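Local coordinates for protein acyl-ACP thioesterase (Bacteroides thetaiotaomicron, PDB 2ESS) that probably hydrolyses the thioester of fatty acyl-ACP, releasing the fatty acid from its acyl carrier protein at the end of chain synthesis, at residues L26-L31 with K197-F202; H34-A39 with V176-Y181; L186-I191 with F228-K233. One frame throughout, in Å; residues are numbered along the deposited sequence.

Contacts 1 and 2 share helix 28-45, the long helix of the N-terminal hot-dog domain, and each ties it to the C-terminal half: contact 1 to strand 199-206 of the sheet, contact 2 to the start of helix 178-186. Together they join the two domains of the tandem. Contact 3 stays within the C-terminal hot dog, where the loop after helix 178-186 packs on strand 227-234. All three are buried and apolar, contact 2 lying nearest the centre of the chain and contact 3 farthest out. Their chemistry differs: a selenomethionine on a ring and an isoleucine in contact 1, aliphatic carbons in contact 2, an aromatic pair flanked by aliphatic carbons in contact 3.

Contact 1 of 3, residues L26-L31 with K197-F202; sequences LTMGVL and KRIRRF
The first turn of the N-terminal hot-dog helix, 28-45, meets strand 199-206 of the C-terminal half through one side chain, Met28, present here as selenomethionine. It slides past Phe202 in the opposite direction, and Met28 CG stands over one face of that ring, 3.6 Å from Phe202 CD2. The line from CG to the ring centroid is 28° off the ring normal, a CH-pi contact. Met28 SE sits more obliquely, 5.0 Å from the centroid of the Phe202 ring, in a Met-aromatic contact. With CG anti to the backbone N (chi1 -166°) and the chain bent at both later torsions, the methyl turns off the ring, and Met28 CE reaches Ile199 CG2 at 3.9 Å. A double hot dog sets a helix against each half of its sheet; here the helix of one half begins beside a strand of the other, and Leu186 of helix 178-186 packs against all three side chains. Thr27 caps the helix start, its OG1 accepting from Val30 N at 3.2 Å. On the strand, Arg200 and Arg201 both face Ile246 in a classic beta bulge, which lets Ile199 and Phe202, three residues apart, both direct their side chains toward the helix.

Contact 2 of 3, residues H34-A39 with V176-Y181; sequences HLLNCA and VNSIRY
Leu36, on helix 28-45, meets the beginning of helix 178-186 with a single methyl, CD1, which touches both Ser178 and Ile179; CG anti to the carbonyl carbon and an extended chi2 (-176°) carry it there. Along the second segment, Val176 comes first and lays its CG1 3.7 Å above the centre of the Tyr181 ring. Asn177 follows at the N-cap: its OD1 accepts from Arg180 N at 3.0 Å, with the donor tilted 35° from the carbonyl plane, and more weakly from Ile179 N. Ser178 then offers its CB, rather than its hydroxyl, to Leu36 CD1 at 4.1 Å. Ile179 completes the contact with its own CD1, 4.1 Å from Leu36 CD1; the two side chains run past each other in opposite senses. Further on, Arg180 forms a salt bridge with Glu183 of the second subunit, whose Phe18 packs on Leu36, Asn177 and Ile179. The contact thus joins the two hot-dog helices close to the dimer interface, and the side chain of Ser178 is about 5 Å from a calcium ion. Resting on methyl and methylene groups alone, the helix-to-helix touch carries little directionality, whereas Asn177 caps the second helix with one good bond and one weak one.

Contact 3 of 3, residues L186-I191 with F228-K233; sequences LDLFPI and FHVEVK
The chain leaves helix 178-186 through a type I beta turn, Leu186 to Phe189, and passes over extended strand 227-234 with the nearest CA atoms, those of Leu188 and Val230, 9.6 Å apart. That separation is filled by two side chains from each segment. Phe189 drives the edge of its ring into one face of Phe228 in a T-shaped stack: the centroids of the two rings lie 5.0 Å apart and the planes meet at 70°. The leading atom is Phe189 CE1, which stands 3.5 Å from Phe228 CG, offset toward the rim of the face where the ring joins its CB. With CG anti to the carbonyl carbon in both (chi1 -59°), the two side chains pass in opposite directions, and the edge of one ring comes to the face of the other. Phe189 CZ continues toward the strand and comes within 4.3 Å of Val230 CG2.

The strand belongs to the antiparallel sheet of the C-terminal hot dog, which wraps around helix 178-186, and the turn carries the chain from the end of that helix toward helix 191-196. Being two apart on an extended strand, Phe228 and Val230 point their side chains to the same side, toward the turn. Leu188 and Val230 meet tip to tip, with Leu188 CD1 4.0 Å from Val230 CG1. Replacing Phe228 by an alanine would probably leave the edge of Phe189 without the face it stacks on and give its ring more freedom to turn. A second aromatic partner comes from the next strand, where Phe247 meets Phe189 edge-to-face. Leu188 also packs on Phe218 of strand 215-224, while beside it Asp187 OD2 is hydrogen-bonded to Ser168 OG of the second subunit.

Contact 1 of 3, residues L26-L31 with K197-F202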
loop_
_atom_site.group_PDB
_atom_site.type_symbol
_atom_site.label_atom_id
_atom_site.label_comp_id
_atom_site.label_asym_id
_atom_site.label_seq_id
_atom_site.Cartn_x
_atom_site.Cartn_y
_atom_site.Cartn_z
ATOM N N LEU A 26 -0.310 10.305 -6.980
ATOM C CA LEU A 26 -0.034 8.882 -6.799
ATOM C C LEU A 26 1.448 8.695 -6.491
ATOM O O LEU A 26 2.321 9.348 -7.102
ATOM C CB LEU A 26 -0.403 8.131 -8.081
ATOM C CG LEU A 26 -0.635 6.603 -8.033
ATOM C CD1 LEU A 26 -1.958 6.334 -7.332
ATOM C CD2 LEU A 26 -0.650 6.007 -9.466
ATOM N N THR A 27 1.755 7.841 -5.526
ATOM C CA THR A 27 3.134 7.693 -5.139
ATOM C C THR A 27 3.796 6.730 -6.154
ATOM O O THR A 27 3.123 5.889 -6.765
ATOM C CB THR A 27 3.300 7.144 -3.696
ATOM O OG1 THR A 27 2.767 5.817 -3.632
ATOM C CG2 THR A 27 2.581 8.051 -2.644
HETATM N N MSE A 28 5.113 6.830 -6.267
HETATM C CA MSE A 28 5.895 5.950 -7.130
HETATM C C MSE A 28 5.762 4.491 -6.747
HETATM O O MSE A 28 5.718 3.617 -7.644
HETATM C CB MSE A 28 7.388 6.309 -7.095
HETATM C CG MSE A 28 8.226 5.671 -8.216
HETATM SE SE MSE A 28 7.672 6.368 -9.989
HETATM C CE MSE A 28 7.923 8.226 -9.663
ATOM N N GLY A 29 5.790 4.223 -5.440
ATOM C CA GLY A 29 5.643 2.886 -4.891
ATOM C C GLY A 29 4.315 2.275 -5.318
ATOM O O GLY A 29 4.273 1.132 -5.773
ATOM N N VAL A 30 3.239 3.052 -5.227
ATOM C CA VAL A 30 1.900 2.545 -5.614
ATOM C C VAL A 30 1.807 2.331 -7.102
ATOM O O VAL A 30 1.202 1.337 -7.534
ATOM C CB VAL A 30 0.755 3.473 -5.115
ATOM C CG1 VAL A 30 -0.575 3.089 -5.764
ATOM C CG2 VAL A 30 0.687 3.397 -3.584
ATOM N N LEU A 31 2.399 3.231 -7.884
ATOM C CA LEU A 31 2.449 3.055 -9.344
ATOM C C LEU A 31 3.202 1.781 -9.713
ATOM O O LEU A 31 2.726 1.020 -10.524
ATOM C CB LEU A 31 3.104 4.223 -10.054
ATOM C CG LEU A 31 3.202 4.131 -11.578
ATOM C CD1 LEU A 31 1.830 3.887 -12.257
ATOM C CD2 LEU A 31 3.878 5.398 -12.112
ATOM N N LYS A 197 9.910 20.122 -6.935
ATOM C CA LYS A 197 10.140 19.365 -8.146
ATOM C C LYS A 197 9.360 18.081 -8.089
ATOM O O LYS A 197 8.825 17.702 -7.054
ATOM C CB LYS A 197 11.620 19.041 -8.302
ATOM C CG LYS A 197 12.537 20.271 -8.431
ATOM C CD LYS A 197 14.014 19.875 -8.409
ATOM C CE LYS A 197 14.884 21.101 -8.272
ATOM N NZ LYS A 197 16.333 20.809 -8.080
ATOM N N ARG A 198 9.314 17.403 -9.212
ATOM C CA ARG A 198 8.718 16.076 -9.265
ATOM C C ARG A 198 9.713 15.131 -9.893
ATOM O O ARG A 198 10.575 15.565 -10.645
ATOM C CB ARG A 198 7.442 16.092 -10.092
ATOM C CG ARG A 198 7.603 16.654 -11.454
ATOM C CD ARG A 198 6.276 16.717 -12.162
ATOM N NE ARG A 198 5.834 15.371 -12.462
ATOM C CZ ARG A 198 6.311 14.628 -13.460
ATOM N NH1 ARG A 198 7.237 15.102 -14.294
ATOM N NH2 ARG A 198 5.838 13.402 -13.619
ATOM N N ILE A 199 9.527 13.838 -9.623
ATOM C CA ILE A 199 10.355 12.811 -10.197
ATOM C C ILE A 199 9.878 12.582 -11.622
ATOM O O ILE A 199 8.744 12.177 -11.830
ATOM C CB ILE A 199 10.259 11.488 -9.424
ATOM C CG1 ILE A 199 10.748 11.702 -7.986
ATOM C CG2 ILE A 199 11.142 10.403 -10.123
ATOM C CD1 ILE A 199 10.544 10.500 -7.065
ATOM N N ARG A 200 10.751 12.805 -12.593
ATOM C CA ARG A 200 10.430 12.524 -13.988
ATOM C C ARG A 200 10.906 11.170 -14.468
ATOM O O ARG A 200 10.286 10.578 -15.351
ATOM C CB ARG A 200 10.896 13.641 -14.903
ATOM C CG ARG A 200 12.293 13.602 -15.433
ATOM C CD ARG A 200 12.331 14.321 -16.801
ATOM N NE ARG A 200 11.587 13.557 -17.820
ATOM C CZ ARG A 200 10.328 13.776 -18.226
ATOM N NH1 ARG A 200 9.583 14.778 -17.745
ATOM N NH2 ARG A 200 9.802 12.977 -19.150
ATOM N N ARG A 201 11.994 10.674 -13.891
ATOM C CA ARG A 201 12.447 9.318 -14.207
ATOM C C ARG A 201 12.933 8.621 -12.968
ATOM O O ARG A 201 13.619 9.216 -12.147
ATOM C CB ARG A 201 13.537 9.328 -15.268
ATOM C CG ARG A 201 13.912 7.882 -15.698
ATOM C CD ARG A 201 14.548 7.852 -16.969
ATOM N NE ARG A 201 15.109 6.525 -17.217
ATOM C CZ ARG A 201 14.755 5.696 -18.192
ATOM N NH1 ARG A 201 13.759 6.003 -19.043
ATOM N NH2 ARG A 201 15.416 4.537 -18.303
ATOM N N PHE A 202 12.568 7.347 -12.846
ATOM C CA PHE A 202 12.886 6.539 -11.703
ATOM C C PHE A 202 13.246 5.128 -12.172
ATOM O O PHE A 202 12.490 4.489 -12.920
ATOM C CB PHE A 202 11.711 6.528 -10.724
ATOM C CG PHE A 202 11.956 5.682 -9.511
ATOM C CD1 PHE A 202 12.749 6.143 -8.480
ATOM C CD2 PHE A 202 11.412 4.408 -9.428
ATOM C CE1 PHE A 202 13.007 5.349 -7.386
ATOM C CE2 PHE A 202 11.655 3.636 -8.363
ATOM C CZ PHE A 202 12.453 4.110 -7.326
#

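Contact 2 of 3, residues H34-A39 with V176-Y181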
loop_
_atom_site.group_PDB
_atom_site.type_symbol
_atom_site.label_atom_id
_atom_site.label_comp_id
_atom_site.label_asym_id
_atom_site.label_seq_id
_atom_site.Cartn_x
_atom_site.Cartn_y
_atom_site.Cartn_z
ATOM N N HIS A 34 0.993 -1.162 -9.094
ATOM C CA HIS A 34 0.040 -1.342 -10.197
ATOM C C HIS A 34 0.695 -1.969 -11.451
ATOM O O HIS A 34 0.128 -2.880 -12.073
ATOM C CB HIS A 34 -0.632 -0.016 -10.550
ATOM C CG HIS A 34 -1.604 0.455 -9.500
ATOM N ND1 HIS A 34 -2.516 -0.384 -8.908
ATOM C CD2 HIS A 34 -1.826 1.678 -8.972
ATOM C CE1 HIS A 34 -3.254 0.297 -8.050
ATOM N NE2 HIS A 34 -2.862 1.554 -8.076
ATOM N N LEU A 35 1.848 -1.450 -11.848
ATOM C CA LEU A 35 2.571 -1.980 -13.032
ATOM C C LEU A 35 2.858 -3.462 -12.858
ATOM O O LEU A 35 2.532 -4.251 -13.726
ATOM C CB LEU A 35 3.857 -1.190 -13.309
ATOM C CG LEU A 35 3.710 0.328 -13.530
ATOM C CD1 LEU A 35 5.106 0.963 -13.731
ATOM C CD2 LEU A 35 2.732 0.705 -14.678
ATOM N N LEU A 36 3.445 -3.860 -11.724
ATOM C CA LEU A 36 3.808 -5.255 -11.499
ATOM C C LEU A 36 2.592 -6.175 -11.403
ATOM O O LEU A 36 2.594 -7.266 -11.951
ATOM C CB LEU A 36 4.722 -5.370 -10.269
ATOM C CG LEU A 36 6.034 -4.574 -10.393
ATOM C CD1 LEU A 36 6.975 -4.790 -9.157
ATOM C CD2 LEU A 36 6.759 -4.936 -11.705
ATOM N N ASN A 37 1.528 -5.719 -10.752
ATOM C CA ASN A 37 0.277 -6.482 -10.726
ATOM C C ASN A 37 -0.298 -6.631 -12.126
ATOM O O ASN A 37 -0.872 -7.684 -12.448
ATOM C CB ASN A 37 -0.777 -5.807 -9.834
ATOM C CG ASN A 37 -0.488 -5.972 -8.327
ATOM O OD1 ASN A 37 0.159 -6.911 -7.908
ATOM N ND2 ASN A 37 -1.012 -5.056 -7.522
ATOM N N CYS A 38 -0.188 -5.585 -12.949
ATOM C CA CYS A 38 -0.745 -5.633 -14.324
ATOM C C CYS A 38 0.012 -6.641 -15.235
ATOM O O CYS A 38 -0.593 -7.381 -16.039
ATOM C CB CYS A 38 -0.796 -4.238 -14.990
ATOM S SG CYS A 38 -2.089 -3.206 -14.288
ATOM N N ALA A 39 1.315 -6.686 -15.036
ATOM C CA ALA A 39 2.178 -7.612 -15.692
ATOM C C ALA A 39 1.726 -9.040 -15.389
ATOM O O ALA A 39 1.619 -9.872 -16.278
ATOM C CB ALA A 39 3.614 -7.386 -15.200
ATOM N N VAL A 176 12.258 -8.813 1.525
ATOM C CA VAL A 176 11.828 -7.461 1.373
ATOM C C VAL A 176 11.304 -7.286 -0.033
ATOM O O VAL A 176 11.972 -7.619 -1.004
ATOM C CB VAL A 176 12.960 -6.463 1.679
ATOM C CG1 VAL A 176 12.499 -5.029 1.336
ATOM C CG2 VAL A 176 13.319 -6.576 3.088
ATOM N N ASN A 177 10.082 -6.789 -0.146
ATOM C CA ASN A 177 9.438 -6.773 -1.429
ATOM C C ASN A 177 9.904 -5.594 -2.304
ATOM O O ASN A 177 10.469 -4.599 -1.817
ATOM C CB ASN A 177 7.906 -7.012 -1.286
ATOM C CG ASN A 177 7.102 -5.762 -1.048
ATOM O OD1 ASN A 177 7.355 -4.749 -1.647
ATOM N ND2 ASN A 177 6.047 -5.867 -0.220
ATOM N N SER A 178 9.736 -5.779 -3.607
ATOM C CA SER A 178 10.154 -4.829 -4.625
ATOM C C SER A 178 9.718 -3.391 -4.384
ATOM O O SER A 178 10.486 -2.434 -4.614
ATOM C CB SER A 178 9.543 -5.257 -5.960
ATOM O OG SER A 178 9.960 -6.543 -6.301
ATOM N N ILE A 179 8.472 -3.249 -3.924
ATOM C CA ILE A 179 7.849 -1.952 -3.712
ATOM C C ILE A 179 8.345 -1.278 -2.445
ATOM O O ILE A 179 8.451 -0.060 -2.390
ATOM C CB ILE A 179 6.302 -2.103 -3.660
ATOM C CG1 ILE A 179 5.806 -2.719 -4.958
ATOM C CG2 ILE A 179 5.620 -0.775 -3.477
ATOM C CD1 ILE A 179 6.372 -2.069 -6.184
ATOM N N ARG A 180 8.633 -2.061 -1.415
ATOM C CA ARG A 180 9.125 -1.509 -0.181
ATOM C C ARG A 180 10.488 -0.881 -0.381
ATOM O O ARG A 180 10.765 0.142 0.220
ATOM C CB ARG A 180 9.182 -2.579 0.906
ATOM C CG ARG A 180 7.789 -3.010 1.358
ATOM C CD ARG A 180 7.180 -1.954 2.235
ATOM N NE ARG A 180 5.741 -2.124 2.357
ATOM C CZ ARG A 180 4.979 -1.375 3.159
ATOM N NH1 ARG A 180 5.526 -0.430 3.921
ATOM N NH2 ARG A 180 3.669 -1.584 3.217
ATOM N N TYR A 181 11.326 -1.444 -1.255
ATOM C CA TYR A 181 12.586 -0.773 -1.569
ATOM C C TYR A 181 12.383 0.616 -2.176
ATOM O O TYR A 181 13.138 1.528 -1.869
ATOM C CB TYR A 181 13.422 -1.580 -2.527
ATOM C CG TYR A 181 14.079 -2.821 -1.990
ATOM C CD1 TYR A 181 15.097 -2.761 -1.019
ATOM C CD2 TYR A 181 13.734 -4.066 -2.495
ATOM C CE1 TYR A 181 15.744 -3.929 -0.566
ATOM C CE2 TYR A 181 14.374 -5.228 -2.050
ATOM C CZ TYR A 181 15.382 -5.156 -1.099
ATOM O OH TYR A 181 15.980 -6.353 -0.728
#

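Contact 3 of 3, residues L186-I191 with F228-K233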
loop_
_atom_site.group_PDB
_atom_site.type_symbol
_atom_site.label_atom_id
_atom_site.label_comp_id
_atom_site.label_asym_id
_atom_site.label_seq_id
_atom_site.Cartn_x
_atom_site.Cartn_y
_atom_site.Cartn_z
ATOM N N LEU A 186 12.840 6.540 -1.761
ATOM C CA LEU A 186 12.180 7.843 -1.925
ATOM C C LEU A 186 12.080 8.588 -0.617
ATOM O O LEU A 186 12.099 9.806 -0.636
ATOM C CB LEU A 186 10.834 7.728 -2.625
ATOM C CG LEU A 186 11.010 7.221 -4.088
ATOM C CD1 LEU A 186 9.695 7.231 -4.833
ATOM C CD2 LEU A 186 12.077 8.031 -4.869
ATOM N N ASP A 187 12.115 7.886 0.522
ATOM C CA ASP A 187 12.201 8.578 1.842
ATOM C C ASP A 187 13.545 9.217 2.150
ATOM O O ASP A 187 13.636 9.937 3.108
ATOM C CB ASP A 187 11.815 7.656 3.013
ATOM C CG ASP A 187 10.290 7.338 3.054
ATOM O OD1 ASP A 187 9.504 8.164 2.551
ATOM O OD2 ASP A 187 9.884 6.275 3.597
ATOM N N LEU A 188 14.582 8.969 1.353
ATOM C CA LEU A 188 15.869 9.626 1.551
ATOM C C LEU A 188 15.843 11.109 1.185
ATOM O O LEU A 188 16.680 11.853 1.668
ATOM C CB LEU A 188 16.959 8.944 0.702
ATOM C CG LEU A 188 17.277 7.497 1.072
ATOM C CD1 LEU A 188 18.049 6.844 -0.051
ATOM C CD2 LEU A 188 18.030 7.430 2.444
ATOM N N PHE A 189 14.907 11.557 0.337
ATOM C CA PHE A 189 15.034 12.901 -0.241
ATOM C C PHE A 189 14.304 13.954 0.562
ATOM O O PHE A 189 13.236 13.683 1.077
ATOM C CB PHE A 189 14.576 12.922 -1.684
ATOM C CG PHE A 189 15.355 11.992 -2.527
ATOM C CD1 PHE A 189 16.612 12.353 -2.978
ATOM C CD2 PHE A 189 14.891 10.723 -2.774
ATOM C CE1 PHE A 189 17.353 11.491 -3.709
ATOM C CE2 PHE A 189 15.635 9.835 -3.502
ATOM C CZ PHE A 189 16.862 10.215 -3.974
ATOM N N PRO A 190 14.890 15.167 0.652
ATOM C CA PRO A 190 14.321 16.221 1.458
ATOM C C PRO A 190 12.978 16.653 0.923
ATOM O O PRO A 190 12.751 16.654 -0.295
ATOM C CB PRO A 190 15.340 17.368 1.374
ATOM C CG PRO A 190 16.272 17.028 0.322
ATOM C CD PRO A 190 16.144 15.563 0.002
ATOM N N ILE A 191 12.106 17.011 1.843
ATOM C CA ILE A 191 10.757 17.361 1.506
ATOM C C ILE A 191 10.706 18.603 0.574
ATOM O O ILE A 191 9.807 18.688 -0.273
ATOM C CB ILE A 191 9.896 17.519 2.802
ATOM C CG1 ILE A 191 8.502 16.914 2.603
ATOM C CG2 ILE A 191 9.815 18.964 3.254
ATOM C CD1 ILE A 191 8.452 15.354 2.621
ATOM N N PHE A 228 20.209 11.559 -8.972
ATOM C CA PHE A 228 20.751 10.863 -7.836
ATOM C C PHE A 228 20.883 9.390 -8.133
ATOM O O PHE A 228 19.982 8.769 -8.669
ATOM C CB PHE A 228 19.837 11.032 -6.633
ATOM C CG PHE A 228 19.622 12.444 -6.239
ATOM C CD1 PHE A 228 18.698 13.228 -6.895
ATOM C CD2 PHE A 228 20.345 12.999 -5.205
ATOM C CE1 PHE A 228 18.499 14.540 -6.506
ATOM C CE2 PHE A 228 20.133 14.304 -4.823
ATOM C CZ PHE A 228 19.217 15.073 -5.487
ATOM N N HIS A 229 22.009 8.809 -7.755
ATOM C CA HIS A 229 22.171 7.359 -7.873
ATOM C C HIS A 229 22.289 6.806 -6.469
ATOM O O HIS A 229 23.039 7.332 -5.663
ATOM C CB HIS A 229 23.404 6.986 -8.678
ATOM C CG HIS A 229 23.375 7.443 -10.099
ATOM N ND1 HIS A 229 24.374 7.126 -10.995
ATOM C CD2 HIS A 229 22.484 8.198 -10.786
ATOM C CE1 HIS A 229 24.100 7.669 -12.167
ATOM N NE2 HIS A 229 22.961 8.328 -12.067
ATOM N N VAL A 230 21.536 5.749 -6.195
ATOM C CA VAL A 230 21.388 5.195 -4.878
ATOM C C VAL A 230 21.739 3.697 -4.941
ATOM O O VAL A 230 21.403 2.981 -5.901
ATOM C CB VAL A 230 19.955 5.431 -4.304
ATOM C CG1 VAL A 230 19.811 4.772 -2.924
ATOM C CG2 VAL A 230 19.602 6.936 -4.262
ATOM N N GLU A 231 22.462 3.253 -3.927
ATOM C CA GLU A 231 22.764 1.855 -3.731
ATOM C C GLU A 231 22.298 1.490 -2.332
ATOM O O GLU A 231 22.521 2.247 -1.406
ATOM C CB GLU A 231 24.274 1.643 -3.891
ATOM C CG GLU A 231 24.727 0.228 -3.988
ATOM C CD GLU A 231 26.200 0.125 -4.452
ATOM O OE1 GLU A 231 27.100 0.405 -3.629
ATOM O OE2 GLU A 231 26.444 -0.241 -5.635
ATOM N N VAL A 232 21.581 0.367 -2.216
ATOM C CA VAL A 232 21.181 -0.202 -0.945
ATOM C C VAL A 232 22.019 -1.466 -0.707
ATOM O O VAL A 232 22.122 -2.325 -1.586
ATOM C CB VAL A 232 19.673 -0.566 -0.880
ATOM C CG1 VAL A 232 19.280 -0.967 0.553
ATOM C CG2 VAL A 232 18.787 0.602 -1.349
ATOM N N LYS A 233 22.632 -1.560 0.465
ATOM C CA LYS A 233 23.410 -2.738 0.857
ATOM C C LYS A 233 22.833 -3.380 2.115
ATOM O O LYS A 233 22.288 -2.693 2.988
ATOM C CB LYS A 233 24.864 -2.381 1.144
ATOM C CG LYS A 233 25.633 -1.893 -0.026
ATOM C CD LYS A 233 27.067 -1.616 0.363
ATOM C CE LYS A 233 27.764 -0.808 -0.701
ATOM N NZ LYS A 233 29.200 -0.545 -0.338
#